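Local structure of signal recognition particle 54 kDa protein (Aeropyrum pernix, 7EPK) at residues 324-329 against 411-416; 381-386 against 393-398; 309-314 against 329-334; 67-72 against 301-306. The protein is the SRP54 subunit of the signal recognition particle, an elongated protein that combines a helical bundle, a P-loop nucleotide-binding domain and a helical C-terminal domain. One frame throughout, in Å; residues are numbered along the deposited sequence.

Contact 1: residues 324-329 against 411-416; sequences ITMRTI and RELLVY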
# COMPACT_ATOMS: atom_id res chain seq x y z
N ILE A 324 -32.82 8.31 21.12
CA ILE A 324 -32.35 6.89 21.09
C ILE A 324 -33.27 6.04 20.20
O ILE A 324 -34.51 6.21 20.30
CB ILE A 324 -32.22 6.31 22.52
CG1 ILE A 324 -31.53 4.95 22.51
CG2 ILE A 324 -33.58 6.25 23.22
CD1 ILE A 324 -30.96 4.52 23.85
N THR A 325 -32.65 5.17 19.38
CA THR A 325 -33.28 4.18 18.46
C THR A 325 -32.36 2.97 18.27
O THR A 325 -31.24 2.98 18.82
CB THR A 325 -33.54 4.73 17.05
OG1 THR A 325 -32.24 4.94 16.48
CG2 THR A 325 -34.42 5.97 17.04
N MET A 326 -32.82 1.95 17.53
CA MET A 326 -32.00 0.74 17.23
C MET A 326 -30.80 1.14 16.37
O MET A 326 -29.75 0.49 16.49
CB MET A 326 -32.82 -0.32 16.49
CG MET A 326 -33.80 -1.06 17.40
SD MET A 326 -33.06 -1.71 18.94
CE MET A 326 -34.53 -2.40 19.71
N ARG A 327 -30.93 2.20 15.55
CA ARG A 327 -29.85 2.68 14.64
C ARG A 327 -28.82 3.44 15.48
O ARG A 327 -27.62 3.29 15.19
CB ARG A 327 -30.40 3.51 13.50
CG ARG A 327 -30.99 2.66 12.39
CD ARG A 327 -31.85 3.40 11.37
NE ARG A 327 -32.26 2.48 10.33
CZ ARG A 327 -32.82 2.84 9.19
NH1 ARG A 327 -33.12 1.94 8.28
NH2 ARG A 327 -33.09 4.12 8.97
N THR A 328 -29.28 4.18 16.49
CA THR A 328 -28.41 4.91 17.44
C THR A 328 -27.57 3.89 18.19
O THR A 328 -26.35 4.01 18.17
CB THR A 328 -29.24 5.75 18.42
OG1 THR A 328 -29.90 6.76 17.67
CG2 THR A 328 -28.41 6.36 19.53
N ILE A 329 -28.24 2.91 18.80
CA ILE A 329 -27.60 1.81 19.60
C ILE A 329 -26.64 1.02 18.70
O ILE A 329 -25.51 0.72 19.13
CB ILE A 329 -28.67 0.90 20.25
CG1 ILE A 329 -29.59 1.69 21.18
CG2 ILE A 329 -28.00 -0.27 20.96
CD1 ILE A 329 -30.58 0.83 21.92
N ARG A 411 -34.48 -9.69 24.63
CA ARG A 411 -35.13 -8.96 25.77
C ARG A 411 -34.14 -8.01 26.45
O ARG A 411 -34.58 -6.92 26.83
CB ARG A 411 -35.69 -9.89 26.86
CG ARG A 411 -36.97 -10.63 26.50
CD ARG A 411 -37.42 -11.52 27.65
NE ARG A 411 -38.72 -12.07 27.31
CZ ARG A 411 -39.88 -11.45 27.50
NH1 ARG A 411 -39.91 -10.26 28.09
NH2 ARG A 411 -41.01 -12.03 27.11
N GLU A 412 -32.88 -8.41 26.64
CA GLU A 412 -31.85 -7.58 27.35
C GLU A 412 -31.67 -6.25 26.59
O GLU A 412 -31.76 -5.20 27.23
CB GLU A 412 -30.50 -8.30 27.47
CG GLU A 412 -30.49 -9.54 28.36
CD GLU A 412 -29.27 -10.44 28.22
OE1 GLU A 412 -28.38 -10.12 27.40
OE2 GLU A 412 -29.21 -11.48 28.92
N LEU A 413 -31.41 -6.32 25.27
CA LEU A 413 -31.26 -5.14 24.39
C LEU A 413 -32.52 -4.29 24.54
O LEU A 413 -32.41 -3.08 24.83
CB LEU A 413 -31.07 -5.59 22.92
CG LEU A 413 -31.17 -4.52 21.82
CD1 LEU A 413 -30.36 -3.27 22.15
CD2 LEU A 413 -30.71 -5.07 20.48
N LEU A 414 -33.67 -4.92 24.34
CA LEU A 414 -34.98 -4.24 24.36
C LEU A 414 -35.10 -3.42 25.65
O LEU A 414 -35.35 -2.19 25.54
CB LEU A 414 -36.08 -5.29 24.17
CG LEU A 414 -36.64 -5.34 22.75
CD1 LEU A 414 -35.55 -5.44 21.70
CD2 LEU A 414 -37.62 -6.49 22.60
N VAL A 415 -34.82 -4.03 26.80
CA VAL A 415 -34.86 -3.33 28.12
C VAL A 415 -33.87 -2.16 28.07
O VAL A 415 -34.27 -1.05 28.48
CB VAL A 415 -34.57 -4.27 29.31
CG1 VAL A 415 -34.48 -3.53 30.64
CG2 VAL A 415 -35.61 -5.37 29.41
N TYR A 416 -32.66 -2.42 27.56
CA TYR A 416 -31.54 -1.44 27.45
C TYR A 416 -32.06 -0.21 26.73
O TYR A 416 -32.02 0.91 27.28
CB TYR A 416 -30.34 -2.04 26.72
CG TYR A 416 -29.15 -1.12 26.58
CD1 TYR A 416 -28.23 -0.99 27.60
CD2 TYR A 416 -28.95 -0.38 25.42
CE1 TYR A 416 -27.14 -0.14 27.49
CE2 TYR A 416 -27.87 0.48 25.30
CZ TYR A 416 -26.96 0.59 26.33
OH TYR A 416 -25.89 1.42 26.22
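L413 and I329 pack together where helix 409-423 passes the first turn of helix 326-337, in the hydrophobic interior of the all-helical signal peptide binding domain of the SRP54 family. L413 reaches across with CG anti to the backbone N (chi1 168°), which carries CG toward helix 326-337; there its two methyls meet different neighbours. CD1 lies 4.0 Å from I329 CG2 and also meets I329 CD1, the two side chains sliding past each other in opposite directions. L413 CD2 faces the sulfur of M326 more loosely, at 4.4 Å from SD. Branched aliphatic residues suit this place because each can touch several partners without needing a polar one.

The next residue, L414, starts out facing away from helix 326-337, yet its CD1 comes back to within 3.8 Å of M326 CE. M326 can meet it because its chain is flexible: a bend at chi2 (-50°) brings its terminal methyl toward the other helix. M380 adjoins both residues and continues the apolar packing beyond them.

One turn on from L413, Y416 presents the edge of its ring rather than a face. I329 CD1 lies near the ring plane, 4.0 Å from Y416 CD2. The buried phenol oxygen is hydrogen-bonded to A362 O and Q332 NE2, so a tyrosine can sit here without leaving its hydroxyl unpaired. The helix that supplies M326 and I329 starts at the N-cap residue T325, whose OG1 accepts a hydrogen bond of 3.1 Å from T328 N and a weak one from R327 N.

Contact 2: residues 381-386 against 393-398; sequences TYEELD and KRRMRR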
# COMPACT_ATOMS: atom_id res chain seq x y z
N THR A 381 -36.42 -6.63 11.20
CA THR A 381 -36.95 -6.02 9.95
C THR A 381 -36.73 -4.51 10.00
O THR A 381 -36.55 -3.93 11.09
CB THR A 381 -38.44 -6.31 9.70
OG1 THR A 381 -39.27 -5.46 10.49
CG2 THR A 381 -38.87 -7.72 10.01
N TYR A 382 -36.79 -3.86 8.85
CA TYR A 382 -36.70 -2.38 8.76
C TYR A 382 -37.83 -1.75 9.58
O TYR A 382 -37.60 -0.68 10.16
CB TYR A 382 -36.72 -1.92 7.30
CG TYR A 382 -35.48 -2.33 6.55
CD1 TYR A 382 -34.25 -1.76 6.83
CD2 TYR A 382 -35.53 -3.34 5.61
CE1 TYR A 382 -33.11 -2.14 6.14
CE2 TYR A 382 -34.40 -3.74 4.93
CZ TYR A 382 -33.18 -3.14 5.18
OH TYR A 382 -32.07 -3.55 4.50
N GLU A 383 -39.00 -2.38 9.60
CA GLU A 383 -40.18 -1.93 10.38
C GLU A 383 -39.88 -2.08 11.87
O GLU A 383 -40.09 -1.13 12.63
CB GLU A 383 -41.42 -2.74 10.01
CG GLU A 383 -42.68 -2.30 10.73
CD GLU A 383 -43.85 -3.22 10.47
OE1 GLU A 383 -43.84 -4.29 11.08
OE2 GLU A 383 -44.74 -2.90 9.63
N GLU A 384 -39.37 -3.24 12.26
CA GLU A 384 -38.85 -3.45 13.64
C GLU A 384 -37.78 -2.41 13.98
O GLU A 384 -37.92 -1.81 15.03
CB GLU A 384 -38.31 -4.87 13.79
CG GLU A 384 -39.41 -5.88 13.62
CD GLU A 384 -38.99 -7.27 13.99
OE1 GLU A 384 -39.84 -8.15 13.87
OE2 GLU A 384 -37.81 -7.45 14.36
N LEU A 385 -36.80 -2.16 13.11
CA LEU A 385 -35.73 -1.16 13.41
C LEU A 385 -36.40 0.16 13.83
O LEU A 385 -35.93 0.81 14.75
CB LEU A 385 -34.82 -0.94 12.20
CG LEU A 385 -33.50 -1.75 12.11
CD1 LEU A 385 -33.11 -2.46 13.40
CD2 LEU A 385 -33.55 -2.74 10.96
N ASP A 386 -37.52 0.48 13.18
CA ASP A 386 -38.20 1.79 13.31
C ASP A 386 -39.02 1.81 14.59
O ASP A 386 -39.00 2.81 15.29
CB ASP A 386 -39.13 2.08 12.13
CG ASP A 386 -39.67 3.49 12.18
OD1 ASP A 386 -38.93 4.38 12.65
OD2 ASP A 386 -40.82 3.68 11.75
N LYS A 393 -43.61 -11.77 21.08
CA LYS A 393 -42.93 -13.04 21.42
C LYS A 393 -42.50 -13.76 20.14
O LYS A 393 -41.37 -14.29 20.12
CB LYS A 393 -43.84 -13.92 22.27
CG LYS A 393 -43.70 -13.74 23.78
CD LYS A 393 -42.27 -13.90 24.29
CE LYS A 393 -41.59 -15.18 23.85
NZ LYS A 393 -40.43 -15.52 24.71
N ARG A 394 -43.39 -13.77 19.14
CA ARG A 394 -43.19 -14.40 17.80
C ARG A 394 -41.99 -13.75 17.11
O ARG A 394 -41.14 -14.51 16.58
CB ARG A 394 -44.44 -14.23 16.93
CG ARG A 394 -44.25 -14.72 15.50
CD ARG A 394 -45.45 -14.44 14.62
NE ARG A 394 -45.24 -14.95 13.28
CZ ARG A 394 -45.32 -16.24 12.92
NH1 ARG A 394 -45.62 -17.17 13.81
NH2 ARG A 394 -45.10 -16.59 11.67
N ARG A 395 -41.95 -12.42 17.07
CA ARG A 395 -40.84 -11.63 16.47
C ARG A 395 -39.57 -11.91 17.27
O ARG A 395 -38.57 -12.33 16.66
CB ARG A 395 -41.19 -10.14 16.45
CG ARG A 395 -42.32 -9.82 15.48
CD ARG A 395 -42.83 -8.40 15.58
NE ARG A 395 -43.81 -8.14 14.53
CZ ARG A 395 -43.54 -7.70 13.31
NH1 ARG A 395 -42.30 -7.41 12.95
NH2 ARG A 395 -44.52 -7.55 12.44
N MET A 396 -39.64 -11.75 18.59
CA MET A 396 -38.51 -11.96 19.54
C MET A 396 -37.84 -13.29 19.20
O MET A 396 -36.59 -13.34 19.09
CB MET A 396 -39.02 -11.97 20.98
CG MET A 396 -38.04 -11.41 21.98
SD MET A 396 -38.86 -10.80 23.49
CE MET A 396 -39.55 -9.26 22.90
N ARG A 397 -38.67 -14.31 19.00
CA ARG A 397 -38.27 -15.68 18.61
C ARG A 397 -37.58 -15.63 17.24
O ARG A 397 -36.41 -16.04 17.17
CB ARG A 397 -39.49 -16.61 18.65
CG ARG A 397 -39.21 -18.05 18.23
CD ARG A 397 -38.30 -18.83 19.16
NE ARG A 397 -37.80 -20.05 18.54
CZ ARG A 397 -37.06 -20.98 19.15
NH1 ARG A 397 -36.71 -20.84 20.42
NH2 ARG A 397 -36.67 -22.04 18.47
N ARG A 398 -38.24 -15.12 16.19
CA ARG A 398 -37.67 -15.08 14.81
C ARG A 398 -36.29 -14.41 14.86
O ARG A 398 -35.38 -14.90 14.17
CB ARG A 398 -38.55 -14.33 13.80
CG ARG A 398 -37.99 -14.27 12.38
CD ARG A 398 -38.72 -13.34 11.40
NE ARG A 398 -38.93 -11.99 11.92
CZ ARG A 398 -38.00 -11.03 12.00
NH1 ARG A 398 -36.77 -11.26 11.59
NH2 ARG A 398 -38.31 -9.86 12.51
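T381 lays its methyl group CG2 beside the guanidinium of R398, 3.3 Å from NH2, while its hydroxyl serves its own helix. OG1 sits between the backbone N and the carbonyl carbon (chi1 79°), which turns it back over the first turn. As the N-cap residue of helix 382-386, T381 accepts through OG1 a nearly straight hydrogen bond of 2.8 Å from E384 N.

E383 sends an extended chain outward, and its OE1 makes the longest of the three salt bridges, 3.6 Å from R395 NH2. The two side chains cross at about a right angle at the surface. This pairing belongs to the signal peptide binding domain, where the short helix 382-386 and helix 393-402 follow each other closely in the chain and run at 114° with their axes 12.8 Å apart. Long side chains such as glutamate and arginine can bridge this spacing, and their charges match.

E384 is the hub. Its extended chain places OE1 between two arginines, 2.7 Å from R395 NH1 and 2.7 Å from R398 NH2. The bond from R395 arrives on the anti lone pair, on the side away from OE2, whereas the one from R398 is weak, bent to 127°. Such a pair of cations would be expected to stabilise the negative charge of the buried carboxylate. R398 has a second partner: its NH1 donates to S379 O.

Contact 3: residues 309-314 against 329-334; sequences AGELDR and IYRQLR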
# COMPACT_ATOMS: atom_id res chain seq x y z
N ALA A 309 -14.26 8.06 18.55
CA ALA A 309 -14.82 8.89 19.65
C ALA A 309 -15.91 9.85 19.15
O ALA A 309 -16.90 10.04 19.88
CB ALA A 309 -13.72 9.65 20.34
N GLY A 310 -15.75 10.43 17.95
CA GLY A 310 -16.76 11.28 17.28
C GLY A 310 -18.07 10.55 17.03
O GLY A 310 -19.14 11.17 17.24
N GLU A 311 -18.00 9.29 16.57
CA GLU A 311 -19.18 8.40 16.42
C GLU A 311 -19.81 8.15 17.80
O GLU A 311 -21.03 8.25 17.92
CB GLU A 311 -18.84 7.07 15.74
CG GLU A 311 -19.13 7.06 14.25
CD GLU A 311 -20.60 7.05 13.86
OE1 GLU A 311 -21.09 6.01 13.36
OE2 GLU A 311 -21.25 8.10 14.04
N LEU A 312 -18.99 7.85 18.81
CA LEU A 312 -19.49 7.68 20.20
C LEU A 312 -20.07 9.01 20.70
O LEU A 312 -21.15 8.96 21.31
CB LEU A 312 -18.35 7.21 21.10
CG LEU A 312 -18.76 6.84 22.53
CD1 LEU A 312 -19.76 5.69 22.53
CD2 LEU A 312 -17.55 6.48 23.37
N ASP A 313 -19.39 10.12 20.44
CA ASP A 313 -19.84 11.51 20.76
C ASP A 313 -21.30 11.68 20.31
O ASP A 313 -22.13 12.05 21.17
CB ASP A 313 -18.96 12.56 20.08
CG ASP A 313 -19.23 13.98 20.52
OD1 ASP A 313 -20.07 14.64 19.86
OD2 ASP A 313 -18.61 14.42 21.51
N ARG A 314 -21.57 11.46 19.02
CA ARG A 314 -22.93 11.60 18.43
C ARG A 314 -23.87 10.59 19.10
O ARG A 314 -24.99 10.98 19.44
CB ARG A 314 -22.89 11.44 16.91
CG ARG A 314 -24.27 11.43 16.27
CD ARG A 314 -24.26 11.85 14.81
NE ARG A 314 -23.78 10.79 13.94
CZ ARG A 314 -24.49 9.73 13.55
NH1 ARG A 314 -25.73 9.56 13.97
NH2 ARG A 314 -23.94 8.84 12.75
N ILE A 329 -28.24 2.91 18.80
CA ILE A 329 -27.60 1.81 19.60
C ILE A 329 -26.64 1.02 18.70
O ILE A 329 -25.51 0.72 19.13
CB ILE A 329 -28.67 0.90 20.25
CG1 ILE A 329 -29.59 1.69 21.18
CG2 ILE A 329 -28.00 -0.27 20.96
CD1 ILE A 329 -30.58 0.83 21.92
N TYR A 330 -27.07 0.69 17.49
CA TYR A 330 -26.21 -0.05 16.54
C TYR A 330 -24.92 0.73 16.27
O TYR A 330 -23.86 0.09 16.24
CB TYR A 330 -26.94 -0.31 15.23
CG TYR A 330 -26.14 -1.18 14.30
CD1 TYR A 330 -26.21 -2.55 14.39
CD2 TYR A 330 -25.28 -0.63 13.37
CE1 TYR A 330 -25.49 -3.37 13.53
CE2 TYR A 330 -24.55 -1.43 12.52
CZ TYR A 330 -24.66 -2.81 12.59
OH TYR A 330 -23.95 -3.62 11.74
N ARG A 331 -25.02 2.05 16.06
CA ARG A 331 -23.86 2.93 15.74
C ARG A 331 -23.02 3.08 17.01
O ARG A 331 -21.77 3.11 16.89
CB ARG A 331 -24.31 4.30 15.24
CG ARG A 331 -24.78 4.31 13.79
CD ARG A 331 -25.00 5.71 13.25
NE ARG A 331 -25.84 5.70 12.05
CZ ARG A 331 -27.15 5.89 12.04
NH1 ARG A 331 -27.82 5.82 10.89
NH2 ARG A 331 -27.81 6.14 13.16
N GLN A 332 -23.70 3.20 18.16
CA GLN A 332 -23.10 3.29 19.51
C GLN A 332 -22.24 2.05 19.77
O GLN A 332 -21.08 2.23 20.14
CB GLN A 332 -24.19 3.43 20.56
CG GLN A 332 -23.66 3.66 21.97
CD GLN A 332 -24.79 3.72 22.96
OE1 GLN A 332 -25.67 4.57 22.87
NE2 GLN A 332 -24.78 2.77 23.89
N LEU A 333 -22.77 0.85 19.54
CA LEU A 333 -22.06 -0.43 19.81
C LEU A 333 -20.86 -0.52 18.87
O LEU A 333 -19.73 -0.71 19.39
CB LEU A 333 -23.01 -1.62 19.62
CG LEU A 333 -24.21 -1.66 20.57
CD1 LEU A 333 -25.25 -2.68 20.12
CD2 LEU A 333 -23.76 -1.94 21.99
N ARG A 334 -21.07 -0.37 17.56
CA ARG A 334 -19.97 -0.38 16.55
C ARG A 334 -18.83 0.50 17.06
O ARG A 334 -17.70 0.03 17.11
CB ARG A 334 -20.43 0.14 15.19
CG ARG A 334 -19.31 0.16 14.15
CD ARG A 334 -19.76 0.58 12.76
NE ARG A 334 -18.87 1.57 12.17
CZ ARG A 334 -18.70 2.82 12.61
NH1 ARG A 334 -19.36 3.27 13.67
NH2 ARG A 334 -17.86 3.63 11.99
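E311 and R334 meet at about a right angle between two helices that run side by side in roughly antiparallel directions, 148° apart with axes 8.7 Å from each other. The carboxylate and guanidinium planes stand 63° apart, so the groups do not form a flat, two-pronged pair. Instead a single oxygen, E311 OE1, makes a salt bridge with R334 NH1 at 3.3 Å. The E311 chain bends at chi2 (-70°), bringing the carboxylate between the helices; its second oxygen, OE2, pairs with R314 NH2 at 3.1 Å. One acid thus links an arginine from each helix.

R314 and R331 cross obliquely. R314 NH2 lies 3.3 Å from R331 CD, so the guanidinium of R314 rests against the aliphatic stem of R331, but it also approaches R331 NE at 3.7 Å.

Away from these charges, L312 turns a methyl toward the stem of Q332, CD1 standing 4.4 Å from CG. This is where the backbones are closest, and the glutamine suits the site by offering methylenes to the leucine while its NE2 is hydrogen-bonded to Y416 OH. The long helix 293-320 is thereby paired, as a helical hairpin, with helix 326-337.

Two arginines pair with E311, while the charged end of R331 stays close by without touching it. Shared in this way, the carboxylate would be expected to remain ionised.

Contact 4: residues 67-72 against 301-306; sequences RDWMIK and ERIKSL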
# COMPACT_ATOMS: atom_id res chain seq x y z
N ARG A 67 -2.59 20.34 11.74
CA ARG A 67 -1.29 19.80 11.27
C ARG A 67 -1.47 18.31 10.96
O ARG A 67 -1.10 17.90 9.85
CB ARG A 67 -0.18 20.02 12.29
CG ARG A 67 0.33 21.45 12.33
CD ARG A 67 1.13 21.74 13.58
NE ARG A 67 1.14 23.16 13.83
CZ ARG A 67 2.19 23.93 13.68
NH1 ARG A 67 3.34 23.39 13.33
NH2 ARG A 67 2.09 25.24 13.88
N ASP A 68 -2.03 17.55 11.91
CA ASP A 68 -2.23 16.08 11.73
C ASP A 68 -2.98 15.87 10.41
O ASP A 68 -2.59 14.97 9.65
CB ASP A 68 -2.87 15.43 12.97
CG ASP A 68 -1.96 15.38 14.20
OD1 ASP A 68 -0.73 15.54 14.03
OD2 ASP A 68 -2.48 15.20 15.34
N TRP A 69 -3.95 16.73 10.09
CA TRP A 69 -4.80 16.55 8.89
C TRP A 69 -4.00 16.86 7.63
O TRP A 69 -4.38 16.40 6.55
CB TRP A 69 -6.02 17.47 8.95
CG TRP A 69 -7.01 17.25 7.86
CD1 TRP A 69 -7.47 18.19 6.97
CD2 TRP A 69 -7.70 16.02 7.54
NE1 TRP A 69 -8.40 17.63 6.13
CE2 TRP A 69 -8.56 16.30 6.45
CE3 TRP A 69 -7.67 14.72 8.07
CZ2 TRP A 69 -9.38 15.31 5.89
CZ3 TRP A 69 -8.48 13.75 7.51
CH2 TRP A 69 -9.32 14.05 6.43
N MET A 70 -3.00 17.71 7.75
CA MET A 70 -2.27 18.21 6.57
C MET A 70 -1.25 17.14 6.19
O MET A 70 -1.11 16.89 4.99
CB MET A 70 -1.56 19.55 6.83
CG MET A 70 -0.90 20.11 5.59
SD MET A 70 -2.08 20.42 4.26
CE MET A 70 -0.99 21.31 3.14
N ILE A 71 -0.57 16.53 7.17
CA ILE A 71 0.40 15.44 6.91
C ILE A 71 -0.36 14.24 6.32
O ILE A 71 0.16 13.61 5.39
CB ILE A 71 1.19 15.09 8.17
CG1 ILE A 71 2.07 16.26 8.60
CG2 ILE A 71 2.01 13.82 7.96
CD1 ILE A 71 3.03 16.69 7.51
N LYS A 72 -1.56 13.97 6.82
CA LYS A 72 -2.43 12.87 6.32
C LYS A 72 -2.74 13.12 4.84
O LYS A 72 -2.94 12.14 4.11
CB LYS A 72 -3.70 12.80 7.18
CG LYS A 72 -4.87 12.01 6.62
CD LYS A 72 -4.79 10.54 6.86
CE LYS A 72 -6.17 9.93 6.98
NZ LYS A 72 -7.10 10.56 6.00
N GLU A 301 -3.30 6.78 13.60
CA GLU A 301 -4.09 6.24 14.73
C GLU A 301 -4.65 7.41 15.55
O GLU A 301 -5.89 7.46 15.72
CB GLU A 301 -3.29 5.24 15.58
CG GLU A 301 -3.56 3.78 15.21
CD GLU A 301 -4.97 3.27 15.49
OE1 GLU A 301 -5.58 2.65 14.58
OE2 GLU A 301 -5.47 3.49 16.61
N ARG A 302 -3.80 8.34 15.99
CA ARG A 302 -4.19 9.61 16.66
C ARG A 302 -5.44 10.21 15.98
O ARG A 302 -6.28 10.75 16.71
CB ARG A 302 -3.00 10.58 16.64
CG ARG A 302 -3.21 11.90 17.36
CD ARG A 302 -1.90 12.55 17.78
NE ARG A 302 -1.02 12.78 16.63
CZ ARG A 302 0.32 12.65 16.62
NH1 ARG A 302 1.00 12.89 15.51
NH2 ARG A 302 0.98 12.28 17.71
N ILE A 303 -5.57 10.10 14.65
CA ILE A 303 -6.76 10.58 13.87
C ILE A 303 -7.91 9.57 13.98
O ILE A 303 -9.03 10.01 14.27
CB ILE A 303 -6.40 10.86 12.39
CG1 ILE A 303 -5.53 12.11 12.23
CG2 ILE A 303 -7.65 10.94 11.53
CD1 ILE A 303 -5.08 12.38 10.80
N LYS A 304 -7.66 8.27 13.75
CA LYS A 304 -8.73 7.22 13.71
C LYS A 304 -9.39 7.06 15.10
O LYS A 304 -10.62 6.91 15.15
CB LYS A 304 -8.20 5.89 13.14
CG LYS A 304 -8.70 5.50 11.74
CD LYS A 304 -8.71 6.63 10.69
CE LYS A 304 -7.64 6.54 9.61
NZ LYS A 304 -6.49 7.44 9.83
N SER A 305 -8.64 7.13 16.20
CA SER A 305 -9.21 7.22 17.57
C SER A 305 -10.31 8.28 17.57
O SER A 305 -11.47 7.92 17.80
CB SER A 305 -8.18 7.54 18.60
OG SER A 305 -7.07 6.67 18.47
N LEU A 306 -9.93 9.52 17.23
CA LEU A 306 -10.80 10.73 17.26
C LEU A 306 -12.05 10.54 16.39
O LEU A 306 -13.12 10.97 16.82
CB LEU A 306 -9.99 11.95 16.80
CG LEU A 306 -9.34 12.77 17.92
CD1 LEU A 306 -8.70 11.89 18.99
CD2 LEU A 306 -8.31 13.74 17.35
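R302 reaches D68 because its chain first runs outward, CG opposite the backbone N (chi1 -176°), and then bends at chi3 (57°), turning NE toward the acid. D68 leans across with CG beside its own backbone N (chi1 -69°), and the side chains cross at about a right angle. Their flat groups lie nearly parallel, with planes 15° apart. D68 OD2 takes a weak hydrogen bond of 3.1 Å from R302 NE, part of a salt bridge.

Next to it, I303 pushes CD1 into the surface of helix 66-81, 3.8 Å from D68 O and 3.9 Å from K72 CB. The same methyl stands at the edge of the W69 ring. A slim isoleucine tip fits well among a carbonyl, a lysine stem and an indole.

The contact sets the N-terminal helical bundle against the long helix 293-320, which runs on toward the C-terminal domain. Next to I303, K72 CE lies 3.8 Å from K304 NZ, but the two ammonium groups are turned to separate partners, K72 to E76 and K304 to L300 O. Those partners probably temper the repulsion. The helices are thus joined by a salt bridge with a weak hydrogen bond and by the apolar packing of I303.

Overall arrangement
Contacts 1 and 3 are joined through helix 326-337: they share I329, which points into contact 1, the Y416-Q332 hydrogen bond links them, and their centres are 13 Å apart. Contact 2, nested along the chain within the loop that contact 1 closes, lies 12 Å from it between centres and touches it, among other places, through M396, which packs on L414 and R411. These three contacts lie close together at the C-terminal end of the molecule. Contact 4 stands apart, 19 Å from contact 3 between centres, yet helix 293-320 carries both and so ties the N-terminal bundle to the C-terminal domain. The GDP pocket draws on residues between 104 and 273, a range that includes none of the eight segments.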